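Local coordinates for protein NS1 (Human bocavirus, PDB 4KW3) that probably nicks one DNA strand at the viral replication origin through its N-terminal nuclease domain, the part in this structure, and so starts rolling-circle replication, at residues Y24-W27 / K28-E31; H40-E43 / Q44-Q48; K171-R174 / E175-G179. One frame throughout, in Å; residues are numbered along the deposited sequence.

All three contacts are local, each within one continuous run of chain in the nuclease domain. Contact 1 is the most buried, with one exposed residue among seven touching. Contact 2 has two of six, and contact 3, nearest to surface character, four of eight. Contact 1 is a turn after strand 15-21 that leads into helix 31-38, and it lies nearest the predicted metal site. Contact 2 comes after that helix and starts helix 43-49, so both flank the same element. Contact 3 ends helix 160-177, whose earlier part borders contact 1. A lysine chain covers an indole in contact 1, a glutamate bonds a histidine beside a helix start in contact 2, and contact 3 combines a salt bridge with a Schellman motif.

Contact 1: residues Y24-W27 / K28-E31; sequences YPQW and KEKE
Q26 and K30 are joined by a backbone hydrogen bond, K30 N to Q26 O at 3.0 Å, with an N-H...O angle of 134°. It overlaps a type I beta turn from Y24 to W27, closed by a W27 N to Y24 O hydrogen bond. W27 and K28 make the main side-chain contact, lying side by side and pointing the same way. CG of K28 sits over the six-membered ring of W27, 3.4 Å from its centroid, in a CH-pi contact. W27 CG lies between the backbone N and the carbonyl carbon, and this chi1 of 76° turns one face of the indole to K28. W27 NE1 donates to K112 O. The K28 chain bends twice, and NZ passes 3.6 Å from W27 CH2 on its way to S221 OG and G110 O. The E31 carboxylate is nearly parallel to the indole, 9° between the planes, but OE2 meets the ring obliquely, 4.1 Å from W27 CZ3. E31 OE1 is hydrogen-bonded to H35 NE2 and S220 OG, and OE2 to S221 N. Y24 OH also touches the aliphatic K30 CD at 3.5 Å, and K30 NZ forms a salt bridge with E161. Y24 packs on D164 and I165 of helix 160-177. W27 packs on L34 of helix 31-38 and L109 of strand 101-109, its side chain about 8 Å from those of E108 and H115, predicted metal ligands.

Contact 2: residues H40-E43 / Q44-Q48; sequences HGTE and QSMIQ
T42 and M46 meet at the start of helix 43-49, where M46 N donates to T42 O at 2.9 Å. The E43 side chain turns back over the preceding loop. Its CB lies 3.3 Å from Q44 N, and CG is 3.7 Å from the same nitrogen. The chain bends at the next bond (chi2 -91°), which carries the carboxylate back toward H40 and G41. There the two oxygens have separate tasks. OE1 accepts a His-carboxylate hydrogen bond from H40 ND1 at 3.1 Å; it lies in the plane of the imidazole but is approached from above the carboxylate plane. OE2 faces the backbone and takes a weak bond from T42 N at 3.0 Å. It also lies close to G41 N, at a modelled separation too short to be reliable. Across the contact, M46 CG rests 3.3 Å from T42 O, and I47 CG1 is 3.4 Å from E43 O. I47 N makes a weak backbone bond to E43 O. T42 OG1 bonds to A39 O, while the T42 side chain packs on L69 and R72. The M46 side chain touches H35 of helix 31-38. The E43 carboxylate thus ties the H40 imidazole, and more weakly the T42 amide, to the start of the helix. Its negative charge near this N-terminal end would probably suit the helix dipole, and it may favour a protonated H40.

Contact 3: residues K171-R174 / E175-G179; sequences KAER and EAWGG
K171 and E175 are linked by a backbone bond, E175 N to K171 O at 3.0 Å, one of the i to i+4 bonds of helix 160-177, which continue with A176 N to A172 O and weaken at W177 and G178. The same two residues also pair through their side chains. K171 stays extended until it bends at chi4 (-79°), and this brings NZ within 3.0 Å of E175 OE2 in a salt bridge. The lysine meets that oxygen on its syn side, 27° out of the carboxylate plane. E175 CG also lies 3.3 Å from K171 O, so the glutamate chain runs close past the carbonyl that its own amide uses. Two residues further along, the E173 and W177 side chains cross at an angle. Their carboxylate and indole planes are 46° apart, and E173 CD is 3.7 Å from W177 CZ2. E173 O lies over one face of the W177 ring, 3.3 Å above its plane, toward the rim. The side chain of A176 touches the carbonyl oxygens of A172 and E173. The helix then ends in a Schellman motif. G179 has positive phi and is its C-prime residue: G179 N bonds to A176 O at 2.8 Å, and V180 N pairs with E175 O. The salt bridge is on the outer surface of the helix. Its inner side packs on helix 134-149, where A172 touches L142, E173 touches A143 and I146, and A176 touches Y138.

Contact 1: residues Y24-W27 / K28-E31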
# COMPACT_ATOMS: atom_id res chain seq x y z
N TYR A 24 13.94 -1.76 3.45
CA TYR A 24 14.73 -1.06 4.47
C TYR A 24 14.36 -1.53 5.87
O TYR A 24 13.37 -1.09 6.45
CB TYR A 24 14.53 0.46 4.35
CG TYR A 24 15.41 1.29 5.26
CD1 TYR A 24 16.79 1.37 5.07
CD2 TYR A 24 14.85 2.05 6.27
CE1 TYR A 24 17.58 2.14 5.91
CE2 TYR A 24 15.64 2.83 7.11
CZ TYR A 24 17.00 2.88 6.92
OH TYR A 24 17.76 3.66 7.77
N PRO A 25 15.17 -2.43 6.42
CA PRO A 25 14.87 -3.08 7.70
C PRO A 25 14.72 -2.11 8.87
O PRO A 25 13.92 -2.36 9.77
CB PRO A 25 16.05 -4.02 7.90
CG PRO A 25 16.58 -4.28 6.50
CD PRO A 25 16.38 -2.98 5.78
N GLN A 26 15.47 -1.01 8.86
CA GLN A 26 15.46 -0.03 9.96
C GLN A 26 14.34 1.02 9.83
O GLN A 26 14.39 2.04 10.51
CB GLN A 26 16.80 0.70 10.06
CG GLN A 26 18.03 -0.19 10.28
CD GLN A 26 18.50 -0.89 9.00
OE1 GLN A 26 18.01 -0.63 7.90
NE2 GLN A 26 19.46 -1.80 9.16
N TRP A 27 13.36 0.77 8.97
CA TRP A 27 12.29 1.75 8.72
C TRP A 27 11.45 2.17 9.96
O TRP A 27 11.09 3.34 10.06
CB TRP A 27 11.36 1.27 7.59
CG TRP A 27 10.42 0.21 8.03
CD1 TRP A 27 10.65 -1.14 8.06
CD2 TRP A 27 9.09 0.41 8.55
NE1 TRP A 27 9.53 -1.79 8.57
CE2 TRP A 27 8.57 -0.86 8.87
CE3 TRP A 27 8.30 1.54 8.77
CZ2 TRP A 27 7.29 -1.04 9.39
CZ3 TRP A 27 7.03 1.36 9.29
CH2 TRP A 27 6.54 0.08 9.60
N LYS A 28 11.13 1.26 10.88
CA LYS A 28 10.42 1.70 12.09
C LYS A 28 11.32 2.60 12.96
O LYS A 28 10.91 3.67 13.39
CB LYS A 28 9.91 0.53 12.94
CG LYS A 28 9.06 -0.47 12.20
CD LYS A 28 8.45 -1.51 13.13
CE LYS A 28 7.33 -0.94 13.98
NZ LYS A 28 6.17 -0.41 13.17
N GLU A 29 12.54 2.15 13.18
CA GLU A 29 13.48 2.85 14.04
C GLU A 29 13.81 4.23 13.50
O GLU A 29 14.08 5.14 14.27
CB GLU A 29 14.75 2.03 14.15
CG GLU A 29 14.52 0.66 14.75
CD GLU A 29 15.76 -0.22 14.68
OE1 GLU A 29 16.68 0.11 13.90
OE2 GLU A 29 15.82 -1.22 15.42
N LYS A 30 13.77 4.39 12.19
CA LYS A 30 14.22 5.63 11.55
C LYS A 30 13.18 6.17 10.56
O LYS A 30 13.52 6.61 9.46
CB LYS A 30 15.55 5.38 10.83
CG LYS A 30 16.67 4.95 11.77
CD LYS A 30 17.98 4.76 11.04
CE LYS A 30 19.16 4.82 12.01
NZ LYS A 30 19.19 6.13 12.72
N GLU A 31 11.92 6.17 10.97
CA GLU A 31 10.80 6.46 10.07
C GLU A 31 10.79 7.90 9.51
O GLU A 31 10.31 8.14 8.39
CB GLU A 31 9.47 6.10 10.73
CG GLU A 31 8.25 6.23 9.82
CD GLU A 31 6.94 6.18 10.60
OE1 GLU A 31 6.36 7.27 10.83
OE2 GLU A 31 6.52 5.07 11.01

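Contact 2: residues H40-E43 / Q44-Q48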
# COMPACT_ATOMS: atom_id res chain seq x y z
N HIS A 40 7.78 14.71 1.65
CA HIS A 40 8.36 15.98 2.02
C HIS A 40 7.26 17.03 2.15
O HIS A 40 6.40 17.15 1.27
CB HIS A 40 9.42 16.41 1.02
CG HIS A 40 10.13 17.65 1.43
ND1 HIS A 40 10.53 17.88 2.73
CD2 HIS A 40 10.47 18.76 0.73
CE1 HIS A 40 11.12 19.06 2.80
NE2 HIS A 40 11.09 19.61 1.60
N GLY A 41 7.27 17.76 3.27
CA GLY A 41 6.23 18.72 3.58
C GLY A 41 5.32 18.30 4.74
O GLY A 41 4.46 19.06 5.18
N THR A 42 5.53 17.08 5.24
CA THR A 42 4.65 16.52 6.25
C THR A 42 5.44 16.24 7.50
O THR A 42 4.89 15.79 8.50
CB THR A 42 4.06 15.12 5.83
OG1 THR A 42 5.13 14.22 5.54
CG2 THR A 42 3.13 15.20 4.63
N GLU A 43 6.76 16.46 7.44
CA GLU A 43 7.61 15.96 8.51
C GLU A 43 7.26 16.58 9.86
O GLU A 43 7.31 15.90 10.88
CB GLU A 43 9.11 16.07 8.19
CG GLU A 43 9.49 17.21 7.31
CD GLU A 43 9.49 16.87 5.84
OE1 GLU A 43 10.52 16.33 5.37
OE2 GLU A 43 8.50 17.19 5.15
N GLN A 44 6.86 17.84 9.85
CA GLN A 44 6.47 18.50 11.09
C GLN A 44 5.12 18.00 11.58
O GLN A 44 4.94 17.72 12.77
CB GLN A 44 6.41 20.01 10.92
CG GLN A 44 6.31 20.73 12.23
CD GLN A 44 7.44 20.37 13.17
OE1 GLN A 44 7.24 20.22 14.38
NE2 GLN A 44 8.65 20.22 12.63
N SER A 45 4.17 17.88 10.65
CA SER A 45 2.87 17.32 10.97
C SER A 45 3.00 15.94 11.65
O SER A 45 2.33 15.70 12.65
CB SER A 45 2.02 17.21 9.72
OG SER A 45 1.57 18.48 9.29
N MET A 46 3.88 15.08 11.13
CA MET A 46 4.10 13.75 11.72
C MET A 46 4.57 13.84 13.16
O MET A 46 4.11 13.07 14.02
CB MET A 46 5.13 12.94 10.91
CG MET A 46 4.74 12.65 9.46
SD MET A 46 3.09 11.94 9.28
CE MET A 46 3.41 10.24 9.75
N ILE A 47 5.47 14.77 13.44
CA ILE A 47 5.96 14.94 14.80
C ILE A 47 4.86 15.37 15.77
O ILE A 47 4.72 14.80 16.86
CB ILE A 47 7.12 15.95 14.86
CG1 ILE A 47 8.30 15.40 14.06
CG2 ILE A 47 7.54 16.20 16.30
CD1 ILE A 47 9.48 16.29 14.01
N GLN A 48 4.08 16.37 15.37
CA GLN A 48 2.99 16.88 16.18
C GLN A 48 1.98 15.79 16.49
O GLN A 48 1.41 15.74 17.58
CB GLN A 48 2.31 18.02 15.44
CG GLN A 48 1.85 19.14 16.32
CD GLN A 48 1.52 20.37 15.52
OE1 GLN A 48 2.01 20.53 14.39
NE2 GLN A 48 0.68 21.24 16.08

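Contact 3: residues K171-R174 / E175-G179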
# COMPACT_ATOMS: atom_id res chain seq x y z
N LYS A 171 20.22 -0.13 -5.59
CA LYS A 171 20.88 -1.42 -5.67
C LYS A 171 19.83 -2.51 -5.86
O LYS A 171 19.98 -3.40 -6.71
CB LYS A 171 21.71 -1.66 -4.40
CG LYS A 171 22.35 -3.02 -4.32
CD LYS A 171 23.27 -3.09 -3.11
CE LYS A 171 23.71 -4.53 -2.83
NZ LYS A 171 22.65 -5.31 -2.13
N ALA A 172 18.76 -2.42 -5.06
CA ALA A 172 17.64 -3.34 -5.18
C ALA A 172 17.06 -3.31 -6.58
O ALA A 172 16.67 -4.34 -7.14
CB ALA A 172 16.56 -2.98 -4.16
N GLU A 173 17.00 -2.10 -7.15
CA GLU A 173 16.46 -1.91 -8.48
C GLU A 173 17.33 -2.59 -9.53
O GLU A 173 16.82 -3.13 -10.51
CB GLU A 173 16.31 -0.42 -8.79
CG GLU A 173 15.76 -0.16 -10.18
CD GLU A 173 15.78 1.29 -10.58
OE1 GLU A 173 16.76 2.01 -10.24
OE2 GLU A 173 14.80 1.70 -11.24
N ARG A 174 18.64 -2.53 -9.33
CA ARG A 174 19.57 -3.16 -10.26
C ARG A 174 19.40 -4.67 -10.22
O ARG A 174 19.37 -5.34 -11.27
CB ARG A 174 21.02 -2.77 -9.95
CG ARG A 174 21.46 -1.47 -10.60
CD ARG A 174 22.95 -1.22 -10.43
NE ARG A 174 23.34 -1.17 -9.02
CZ ARG A 174 23.34 -0.06 -8.29
NH1 ARG A 174 22.94 1.09 -8.83
NH2 ARG A 174 23.71 -0.10 -7.02
N GLU A 175 19.30 -5.19 -9.00
CA GLU A 175 19.10 -6.61 -8.79
C GLU A 175 17.78 -7.09 -9.36
O GLU A 175 17.69 -8.21 -9.87
CB GLU A 175 19.17 -6.93 -7.30
CG GLU A 175 20.52 -6.61 -6.70
CD GLU A 175 20.52 -6.72 -5.18
OE1 GLU A 175 19.42 -6.92 -4.59
OE2 GLU A 175 21.62 -6.61 -4.59
N ALA A 176 16.76 -6.24 -9.31
CA ALA A 176 15.46 -6.61 -9.86
C ALA A 176 15.55 -6.85 -11.36
O ALA A 176 14.95 -7.78 -11.88
CB ALA A 176 14.41 -5.56 -9.54
N TRP A 177 16.32 -6.01 -12.05
CA TRP A 177 16.49 -6.15 -13.49
C TRP A 177 17.19 -7.49 -13.79
O TRP A 177 17.10 -8.00 -14.91
CB TRP A 177 17.30 -4.99 -14.06
CG TRP A 177 16.70 -3.61 -13.89
CD1 TRP A 177 15.41 -3.31 -13.53
CD2 TRP A 177 17.37 -2.34 -14.07
NE1 TRP A 177 15.24 -1.94 -13.47
CE2 TRP A 177 16.42 -1.33 -13.81
CE3 TRP A 177 18.68 -1.97 -14.44
CZ2 TRP A 177 16.75 0.04 -13.89
CZ3 TRP A 177 19.00 -0.61 -14.52
CH2 TRP A 177 18.04 0.37 -14.25
N GLY A 178 17.87 -8.05 -12.80
CA GLY A 178 18.46 -9.37 -12.94
C GLY A 178 17.62 -10.48 -12.32
O GLY A 178 18.10 -11.58 -12.09
N GLY A 179 16.36 -10.17 -12.02
CA GLY A 179 15.43 -11.17 -11.52
C GLY A 179 15.54 -11.54 -10.06
O GLY A 179 14.91 -12.50 -9.62